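Exo-1,5-alpha-l-arabinofuranobiosidase (Gibberella zeae, PDB 2YDT) probably hydrolyses alpha-1,5-linked L-arabinan as an exo-acting glycoside hydrolase, releasing arabinobiose from the chain end. Local coordinates at residues Pro26-Ala31 with Asn352-Ser357; Ala31-Leu36 with Met338-Gly343; Ser275-Trp280 with Arg325-Phe330. All blocks are in the same frame, centred on the assembly; numbering follows the deposited sequence. Where two conformers were deposited one is given.

Contact 1. Residues Pro26-Ala31 with Asn352-Ser357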
loop_
_atom_site.group_PDB
_atom_site.type_symbol
_atom_site.label_atom_id
_atom_site.label_comp_id
_atom_site.label_asym_id
_atom_site.label_seq_id
_atom_site.Cartn_x
_atom_site.Cartn_y
_atom_site.Cartn_z
ATOM N N PRO A 26 17.272 -2.040 5.487
ATOM C CA PRO A 26 16.610 -3.250 6.029
ATOM C C PRO A 26 16.573 -4.465 5.104
ATOM O O PRO A 26 15.959 -5.474 5.461
ATOM C CB PRO A 26 15.192 -2.751 6.291
ATOM C CG PRO A 26 14.948 -1.826 5.146
ATOM C CD PRO A 26 16.261 -1.093 4.966
ATOM N N GLN A 27 17.181 -4.358 3.919
ATOM C CA GLN A 27 17.393 -5.455 2.969
ATOM C C GLN A 27 16.188 -5.663 2.066
ATOM O O GLN A 27 16.306 -5.629 0.847
ATOM C CB GLN A 27 17.895 -6.751 3.632
ATOM C CG GLN A 27 19.146 -6.554 4.487
ATOM C CD GLN A 27 19.707 -7.857 4.987
ATOM O OE1 GLN A 27 18.987 -8.616 5.613
ATOM N NE2 GLN A 27 20.994 -8.147 4.696
ATOM N N VAL A 28 15.036 -5.891 2.674
ATOM C CA VAL A 28 13.750 -5.894 1.997
ATOM C C VAL A 28 12.786 -5.127 2.899
ATOM O O VAL A 28 13.023 -5.015 4.113
ATOM C CB VAL A 28 13.243 -7.296 1.712
ATOM C CG1 VAL A 28 14.203 -8.015 0.735
ATOM C CG2 VAL A 28 13.013 -8.124 3.044
ATOM N N LEU A 29 11.705 -4.598 2.312
ATOM C CA LEU A 29 10.675 -3.874 3.056
ATOM C C LEU A 29 9.520 -3.681 2.068
ATOM O O LEU A 29 9.717 -3.724 0.846
ATOM C CB LEU A 29 11.214 -2.502 3.524
ATOM C CG LEU A 29 10.433 -1.801 4.630
ATOM C CD1 LEU A 29 10.618 -2.539 5.999
ATOM C CD2 LEU A 29 10.793 -0.310 4.734
ATOM N N TYR A 30 8.307 -3.440 2.576
ATOM C CA TYR A 30 7.237 -2.887 1.708
ATOM C C TYR A 30 6.736 -3.877 0.684
ATOM O O TYR A 30 6.812 -3.643 -0.528
ATOM C CB TYR A 30 7.696 -1.551 1.056
ATOM C CG TYR A 30 6.580 -0.544 0.843
ATOM C CD1 TYR A 30 6.481 0.602 1.654
ATOM C CD2 TYR A 30 5.654 -0.697 -0.188
ATOM C CE1 TYR A 30 5.502 1.534 1.478
ATOM C CE2 TYR A 30 4.651 0.237 -0.378
ATOM C CZ TYR A 30 4.585 1.361 0.435
ATOM O OH TYR A 30 3.584 2.309 0.253
ATOM N N ALA A 31 6.175 -4.993 1.147
ATOM C CA ALA A 31 5.654 -6.039 0.270
ATOM C C ALA A 31 4.283 -5.664 -0.287
ATOM O O ALA A 31 3.446 -5.129 0.431
ATOM C CB ALA A 31 5.555 -7.402 1.039
ATOM N N ASN A 352 14.982 -9.430 8.030
ATOM C CA ASN A 352 13.758 -9.305 7.190
ATOM C C ASN A 352 13.772 -10.304 6.049
ATOM O O ASN A 352 14.807 -10.537 5.384
ATOM C CB ASN A 352 13.556 -7.917 6.578
ATOM C CG ASN A 352 13.163 -6.849 7.566
ATOM O OD1 ASN A 352 12.972 -7.092 8.792
ATOM N ND2 ASN A 352 13.039 -5.611 7.046
ATOM N N THR A 353 12.601 -10.893 5.791
ATOM C CA THR A 353 12.378 -11.696 4.603
ATOM C C THR A 353 10.998 -11.275 4.067
ATOM O O THR A 353 10.192 -10.686 4.808
ATOM C CB THR A 353 12.328 -13.205 4.902
ATOM O OG1 THR A 353 11.214 -13.464 5.797
ATOM C CG2 THR A 353 13.684 -13.664 5.543
ATOM N N VAL A 354 10.753 -11.618 2.822
ATOM C CA VAL A 354 9.413 -11.452 2.193
ATOM C C VAL A 354 8.660 -12.774 2.385
ATOM O O VAL A 354 9.152 -13.825 2.025
ATOM C CB VAL A 354 9.505 -11.085 0.683
ATOM C CG1 VAL A 354 8.080 -10.741 0.157
ATOM C CG2 VAL A 354 10.528 -9.928 0.473
ATOM N N SER A 355 7.464 -12.715 2.970
ATOM C CA SER A 355 6.713 -13.941 3.170
ATOM C C SER A 355 5.216 -13.663 3.138
ATOM O O SER A 355 4.797 -12.509 3.124
ATOM C CB SER A 355 7.068 -14.571 4.512
ATOM O OG SER A 355 6.600 -13.798 5.614
ATOM N N ALA A 356 4.401 -14.728 3.127
ATOM C CA ALA A 356 2.940 -14.540 3.110
ATOM C C ALA A 356 2.260 -15.731 3.760
ATOM O O ALA A 356 2.840 -16.820 3.849
ATOM C CB ALA A 356 2.416 -14.356 1.699
ATOM N N SER A 357 1.022 -15.495 4.173
ATOM C CA SER A 357 0.102 -16.549 4.595
ATOM C C SER A 357 -1.223 -16.352 3.855
ATOM O O SER A 357 -1.575 -15.227 3.506
ATOM C CB SER A 357 -0.167 -16.424 6.091
ATOM O OG SER A 357 0.992 -16.597 6.885
HETATM O O HOH W 1 16.937 -7.402 7.044
#
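Pro26, which follows a cis peptide bond, presents its carbonyl to Asn352. Its O accepts a bond from a water at 2.7 Å. That water also donates to Gln27 OE1 at 2.8 Å and accepts from Asn352 N at 3.0 Å. One water thus ties both backbones and the glutamine amide together. Val28 is the main contributor from 26-31. Its O receives Asn352 ND2 at 3.0 Å, with an N-H...O angle of 165°. The oxygen lies close to the amide plane of the asparagine. Asn352 CG stands anti to its own carbonyl carbon (chi1 -71°), which sends the amide across to Val28. ND2 donates to two carbonyls, Val28 O and Ile344 O, which limits rotation of the amide. Val28 CG2 packs on Asn352 CB at 3.6 Å, the two side chains running past each other in opposite senses. Val28 CB also meets Val354 CG2 at 4.0 Å. Leu29 and Tyr30 touch the bound arabinofuranose; Leu29 brings CD1 to 4.0 Å from Asn352 ND2. At the end of the segment, Ala31 CB faces Val354 CG1 at 4.3 Å. Trp45 and Phe17 also pack against Val28 and Val354. This is the seam between the first and last blades of a six-bladed beta-propeller, beside its sugar-binding pocket.

Contact 2. Residues Ala31-Leu36 with Met338-Gly343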
loop_
_atom_site.group_PDB
_atom_site.type_symbol
_atom_site.label_atom_id
_atom_site.label_comp_id
_atom_site.label_asym_id
_atom_site.label_seq_id
_atom_site.Cartn_x
_atom_site.Cartn_y
_atom_site.Cartn_z
ATOM N N ALA A 31 6.175 -4.993 1.147
ATOM C CA ALA A 31 5.654 -6.039 0.270
ATOM C C ALA A 31 4.283 -5.664 -0.287
ATOM O O ALA A 31 3.446 -5.129 0.431
ATOM C CB ALA A 31 5.555 -7.402 1.039
ATOM N N ARG A 32 4.082 -6.013 -1.558
ATOM C CA ARG A 32 2.805 -5.785 -2.244
ATOM C C ARG A 32 2.440 -6.942 -3.146
ATOM O O ARG A 32 3.282 -7.362 -3.975
ATOM C CB ARG A 32 2.863 -4.473 -3.060
ATOM C CG ARG A 32 2.875 -3.221 -2.191
ATOM C CD ARG A 32 1.565 -2.973 -1.502
ATOM N NE ARG A 32 1.492 -1.706 -0.799
ATOM C CZ ARG A 32 1.775 -1.513 0.482
ATOM N NH1 ARG A 32 2.257 -2.465 1.245
ATOM N NH2 ARG A 32 1.556 -0.339 1.010
ATOM N N PRO A 33 1.166 -7.417 -3.060
ATOM C CA PRO A 33 0.683 -8.494 -3.937
ATOM C C PRO A 33 -0.345 -8.013 -4.942
ATOM O O PRO A 33 -0.922 -6.939 -4.792
ATOM C CB PRO A 33 -0.055 -9.396 -2.959
ATOM C CG PRO A 33 -0.699 -8.457 -2.042
ATOM C CD PRO A 33 0.226 -7.219 -1.948
ATOM N N LEU A 34 -0.531 -8.823 -5.964
ATOM C CA LEU A 34 -1.572 -8.550 -6.987
ATOM C C LEU A 34 -2.131 -9.839 -7.554
ATOM O O LEU A 34 -1.364 -10.732 -7.935
ATOM C CB LEU A 34 -0.966 -7.707 -8.121
ATOM C CG LEU A 34 -1.860 -7.408 -9.328
ATOM C CD1 LEU A 34 -3.011 -6.472 -8.903
ATOM C CD2 LEU A 34 -1.087 -6.822 -10.550
ATOM N N GLU A 35 -3.463 -9.917 -7.660
ATOM C CA GLU A 35 -4.098 -11.041 -8.387
ATOM C C GLU A 35 -4.518 -10.582 -9.776
ATOM O O GLU A 35 -5.294 -9.626 -9.888
ATOM C CB GLU A 35 -5.326 -11.567 -7.641
ATOM C CG GLU A 35 -5.920 -12.832 -8.266
ATOM C CD GLU A 35 -7.171 -13.347 -7.540
ATOM O OE1 GLU A 35 -8.075 -12.526 -7.301
ATOM O OE2 GLU A 35 -7.226 -14.556 -7.244
ATOM N N LEU A 36 -4.040 -11.262 -10.810
ATOM C CA LEU A 36 -4.459 -10.981 -12.170
ATOM C C LEU A 36 -5.780 -11.654 -12.497
ATOM O O LEU A 36 -6.229 -12.537 -11.762
ATOM C CB LEU A 36 -3.392 -11.417 -13.151
ATOM C CG LEU A 36 -1.972 -10.890 -12.944
ATOM C CD1 LEU A 36 -1.098 -11.345 -14.126
ATOM C CD2 LEU A 36 -2.002 -9.357 -12.768
ATOM N N MET A 338 -4.995 -13.262 1.630
ATOM C CA MET A 338 -3.517 -13.310 1.723
ATOM C C MET A 338 -3.033 -12.125 2.537
ATOM O O MET A 338 -3.546 -10.994 2.379
ATOM C CB MET A 338 -2.884 -13.286 0.321
ATOM C CG MET A 338 -1.383 -13.094 0.342
ATOM S SD MET A 338 -0.665 -13.185 -1.352
ATOM C CE MET A 338 -0.480 -14.875 -1.360
ATOM N N ILE A 339 -2.061 -12.382 3.417
ATOM C CA ILE A 339 -1.428 -11.396 4.255
ATOM C C ILE A 339 0.073 -11.499 3.960
ATOM O O ILE A 339 0.669 -12.585 4.093
ATOM C CB ILE A 339 -1.684 -11.650 5.772
ATOM C CG1 ILE A 339 -3.176 -11.932 5.995
ATOM C CG2 ILE A 339 -1.150 -10.476 6.604
ATOM C CD1 ILE A 339 -3.521 -12.417 7.401
ATOM N N MET A 340 0.690 -10.394 3.482
ATOM C CA MET A 340 2.045 -10.420 2.916
ATOM C C MET A 340 2.865 -9.335 3.580
ATOM O O MET A 340 2.406 -8.204 3.757
ATOM C CB MET A 340 2.007 -10.145 1.410
ATOM C CG MET A 340 3.343 -10.328 0.676
ATOM S SD MET A 340 3.191 -9.613 -0.985
ATOM C CE MET A 340 4.764 -10.078 -1.680
ATOM N N GLY A 341 4.094 -9.669 3.974
ATOM C CA GLY A 341 4.984 -8.709 4.594
ATOM C C GLY A 341 6.427 -8.878 4.230
ATOM O O GLY A 341 6.839 -9.945 3.715
ATOM N N ALA A 342 7.182 -7.795 4.457
ATOM C CA ALA A 342 8.621 -7.809 4.206
ATOM C C ALA A 342 9.393 -7.275 5.397
ATOM O O ALA A 342 10.449 -6.667 5.258
ATOM C CB ALA A 342 8.988 -7.111 2.878
ATOM N N GLY A 343 8.894 -7.529 6.599
ATOM C CA GLY A 343 9.672 -7.248 7.771
ATOM C C GLY A 343 9.511 -5.839 8.293
ATOM O O GLY A 343 8.541 -5.121 7.961
#
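Ala31, whose methyl group packs against Met340, has a carbonyl O gripped by two donors. Arg32 NH1 bonds to it at 3.0 Å, with an N-H...O angle of 158°. NH1 sits above the carbonyl plane of Ala31, while Ala31 O lies close to the guanidinium plane of Arg32. Ser326 OG is the second donor. Arg32 NH2 bonds to Thr324 OG1, so the guanidinium is held at two of its nitrogens. The site joins two blades of the six-bladed beta-propeller. Strand 28-35 is the innermost strand of the first blade, and strand 336-341 belongs to the last. The short strand segments run roughly antiparallel, at 146°, but are not hydrogen-bonded to each other. Side chains fill the gap of 6.0 Å between their axes. Met340 is the main contributor from 338-343. Its CG is anti to the backbone N (chi1 -172°) and the chain stays extended, so the thioether crosses to the opposite strand. There SD rests 3.5 Å from Arg32 C and 3.6 Å from Pro33 N, against the peptide that joins the two residues. Pro33 CB lies 3.8 Å from the same sulfur, the two side chains passing in opposite directions. Met338 adds a looser touch: its chain bends at the last torsion and its SD approaches Pro33 CB. The Ala31 methyl meets three consecutive residues. Its CB lies 3.7 Å from Met340 CG, 3.6 Å from Gly341 C and 3.9 Å from Ala342 CB.

Contact 3. Residues Ser275-Trp280 with Arg325-Phe330; sequences SPYVVW and RSLLTF
Tyr277 swings CG opposite its backbone N (chi1 -161°), and this carries its ring over to Ser326. Leu327 holds CG opposite its carbonyl carbon (chi1 -56°), and CD1 comes to 3.5 Å from Tyr277 O. Ser326 CB sits over one face of the tyrosine ring, 4.0 Å from the centroid, in a CH-pi contact. It is displaced toward the rim, near CD1 and CE1. The other side of the ring's rim, at CD2, approaches Leu327 CB alongside. Val279 CG1 lies at the ring edge, in plane. Strands 277-281 and 326-330 are the innermost strands of consecutive blades in the six-bladed beta-propeller. Their segments run almost parallel, 9° apart, but belong to separate sheets and join by side chains rather than backbone bonds. Val279 turns both methyls to Leu327: CG1 is 3.9 Å and CG2 4.0 Å from its CB. Val291 of the neighbouring strand packs on both residues. At the other end, a water bridges the backbones, donating to Ser275 O at 2.9 Å and Arg325 O at 2.7 Å. The guanidinium of Arg325 bonds to Ser298 O and Ser293 OG, while Ser275 OG bonds to Thr324 N and its backbone N to Glu228, a residue of the iminosugar pocket.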
loop_
_atom_site.group_PDB
_atom_site.type_symbol
_atom_site.label_atom_id
_atom_site.label_comp_id
_atom_site.label_asym_id
_atom_site.label_seq_id
_atom_site.Cartn_x
_atom_site.Cartn_y
_atom_site.Cartn_z
ATOM N N SER A 275 1.233 2.476 9.396
ATOM C CA SER A 275 1.290 1.851 8.083
ATOM C C SER A 275 0.193 0.838 7.764
ATOM O O SER A 275 0.467 -0.361 7.517
ATOM C CB SER A 275 2.692 1.239 7.859
ATOM O OG SER A 275 3.055 0.269 8.832
ATOM N N PRO A 276 -1.040 1.355 7.656
ATOM C CA PRO A 276 -2.164 0.454 7.469
ATOM C C PRO A 276 -2.409 0.055 6.023
ATOM O O PRO A 276 -1.889 0.655 5.090
ATOM C CB PRO A 276 -3.345 1.260 8.018
ATOM C CG PRO A 276 -2.969 2.673 7.786
ATOM C CD PRO A 276 -1.479 2.714 7.997
ATOM N N TYR A 277 -3.229 -0.967 5.848
ATOM C CA TYR A 277 -3.605 -1.430 4.527
ATOM C C TYR A 277 -5.027 -1.962 4.607
ATOM O O TYR A 277 -5.303 -2.804 5.477
ATOM C CB TYR A 277 -2.637 -2.542 4.010
ATOM C CG TYR A 277 -2.693 -2.738 2.497
ATOM C CD1 TYR A 277 -1.759 -2.152 1.660
ATOM C CD2 TYR A 277 -3.743 -3.451 1.899
ATOM C CE1 TYR A 277 -1.863 -2.281 0.311
ATOM C CE2 TYR A 277 -3.862 -3.560 0.548
ATOM C CZ TYR A 277 -2.886 -2.976 -0.247
ATOM O OH TYR A 277 -2.948 -3.075 -1.628
ATOM N N VAL A 278 -5.906 -1.534 3.690
ATOM C CA VAL A 278 -7.313 -1.956 3.682
ATOM C C VAL A 278 -7.691 -2.712 2.422
ATOM O O VAL A 278 -7.238 -2.369 1.325
ATOM C CB VAL A 278 -8.291 -0.752 3.877
ATOM C CG1 VAL A 278 -8.332 0.207 2.710
ATOM C CG2 VAL A 278 -9.730 -1.247 4.139
ATOM N N VAL A 279 -8.555 -3.728 2.576
ATOM C CA VAL A 279 -9.263 -4.343 1.448
ATOM C C VAL A 279 -10.709 -4.544 1.866
ATOM O O VAL A 279 -11.037 -4.448 3.061
ATOM C CB VAL A 279 -8.672 -5.694 0.978
ATOM C CG1 VAL A 279 -7.282 -5.476 0.432
ATOM C CG2 VAL A 279 -8.649 -6.727 2.126
ATOM N N TRP A 280 -11.556 -4.854 0.879
ATOM C CA TRP A 280 -12.921 -5.303 1.135
ATOM C C TRP A 280 -13.129 -6.593 0.354
ATOM O O TRP A 280 -12.729 -6.721 -0.814
ATOM C CB TRP A 280 -13.958 -4.249 0.724
ATOM C CG TRP A 280 -15.406 -4.744 0.849
ATOM C CD1 TRP A 280 -16.157 -4.714 1.963
ATOM C CD2 TRP A 280 -16.183 -5.387 -0.156
ATOM N NE1 TRP A 280 -17.412 -5.263 1.710
ATOM C CE2 TRP A 280 -17.440 -5.709 0.426
ATOM C CE3 TRP A 280 -15.950 -5.729 -1.475
ATOM C CZ2 TRP A 280 -18.473 -6.320 -0.309
ATOM C CZ3 TRP A 280 -16.979 -6.373 -2.203
ATOM C CH2 TRP A 280 -18.218 -6.651 -1.601
ATOM N N ARG A 325 2.355 -4.099 6.169
ATOM C CA ARG A 325 1.877 -5.427 5.835
ATOM C C ARG A 325 0.628 -5.284 4.978
ATOM O O ARG A 325 -0.259 -4.476 5.322
ATOM C CB ARG A 325 1.648 -6.228 7.132
ATOM C CG ARG A 325 1.522 -7.728 6.924
ATOM C CD ARG A 325 1.235 -8.479 8.242
ATOM N NE ARG A 325 -0.039 -8.050 8.809
ATOM C CZ ARG A 325 -0.627 -8.624 9.843
ATOM N NH1 ARG A 325 -0.075 -9.691 10.404
ATOM N NH2 ARG A 325 -1.757 -8.114 10.338
ATOM N N SER A 326 0.566 -6.027 3.876
ATOM C CA SER A 326 -0.477 -5.840 2.881
ATOM C C SER A 326 -1.417 -7.009 2.808
ATOM O O SER A 326 -1.154 -8.094 3.378
ATOM C CB SER A 326 0.126 -5.553 1.502
ATOM O OG SER A 326 1.056 -6.512 1.126
ATOM N N LEU A 327 -2.534 -6.786 2.119
ATOM C CA LEU A 327 -3.631 -7.761 2.041
ATOM C C LEU A 327 -4.136 -7.930 0.628
ATOM O O LEU A 327 -4.059 -7.013 -0.211
ATOM C CB LEU A 327 -4.796 -7.275 2.911
ATOM C CG LEU A 327 -4.567 -6.982 4.380
ATOM C CD1 LEU A 327 -5.816 -6.236 5.037
ATOM C CD2 LEU A 327 -4.246 -8.265 5.153
ATOM N N LEU A 328 -4.650 -9.123 0.340
ATOM C CA LEU A 328 -5.210 -9.437 -0.945
ATOM C C LEU A 328 -6.399 -10.382 -0.747
ATOM O O LEU A 328 -6.310 -11.351 0.017
ATOM C CB LEU A 328 -4.132 -10.096 -1.808
ATOM C CG LEU A 328 -4.563 -10.511 -3.188
ATOM C CD1 LEU A 328 -3.415 -10.356 -4.186
ATOM C CD2 LEU A 328 -5.128 -11.968 -3.141
ATOM N N THR A 329 -7.498 -10.089 -1.421
ATOM C CA THR A 329 -8.670 -10.988 -1.435
ATOM C C THR A 329 -8.740 -11.706 -2.793
ATOM O O THR A 329 -8.380 -11.130 -3.811
ATOM C CB THR A 329 -9.969 -10.199 -1.096
ATOM O OG1 THR A 329 -11.046 -11.138 -0.953
ATOM C CG2 THR A 329 -10.307 -9.211 -2.208
ATOM N N PHE A 330 -9.165 -12.970 -2.837
ATOM C CA PHE A 330 -9.151 -13.771 -4.056
ATOM C C PHE A 330 -10.497 -13.748 -4.744
ATOM O O PHE A 330 -11.522 -13.984 -4.086
ATOM C CB PHE A 330 -8.808 -15.239 -3.740
ATOM C CG PHE A 330 -7.368 -15.466 -3.286
ATOM C CD1 PHE A 330 -6.420 -15.904 -4.189
ATOM C CD2 PHE A 330 -6.972 -15.230 -1.978
ATOM C CE1 PHE A 330 -5.063 -16.131 -3.784
ATOM C CE2 PHE A 330 -5.637 -15.433 -1.595
ATOM C CZ PHE A 330 -4.709 -15.906 -2.493
HETATM O O HOH W 2 -0.413 -3.141 7.715
#

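All three contacts reach the last blade of the propeller, which takes its outermost strand from the N-terminus and three strands from the C-terminus. Contacts 1 and 2 join it to the first blade and share Ala31; their centres are about 9 Å apart. Contact 3 joins it to the preceding blade, and its centre is about 8 Å from that of contact 2. Ser355 N and Gly341 O, 2.9 Å apart, link contacts 1 and 2 within the sheet. Met338 N and Leu328 O do the same for contacts 2 and 3 at 2.8 Å. The Ser326 hydroxyl also ties contact 3 to the shared Ala31. Contact 1 touches the arabinofuranose. In contact 3, the side chain of Ser275 is about 7 Å from the bound 1,4-dideoxy-1,4-imino-L-arabinitol (EDG).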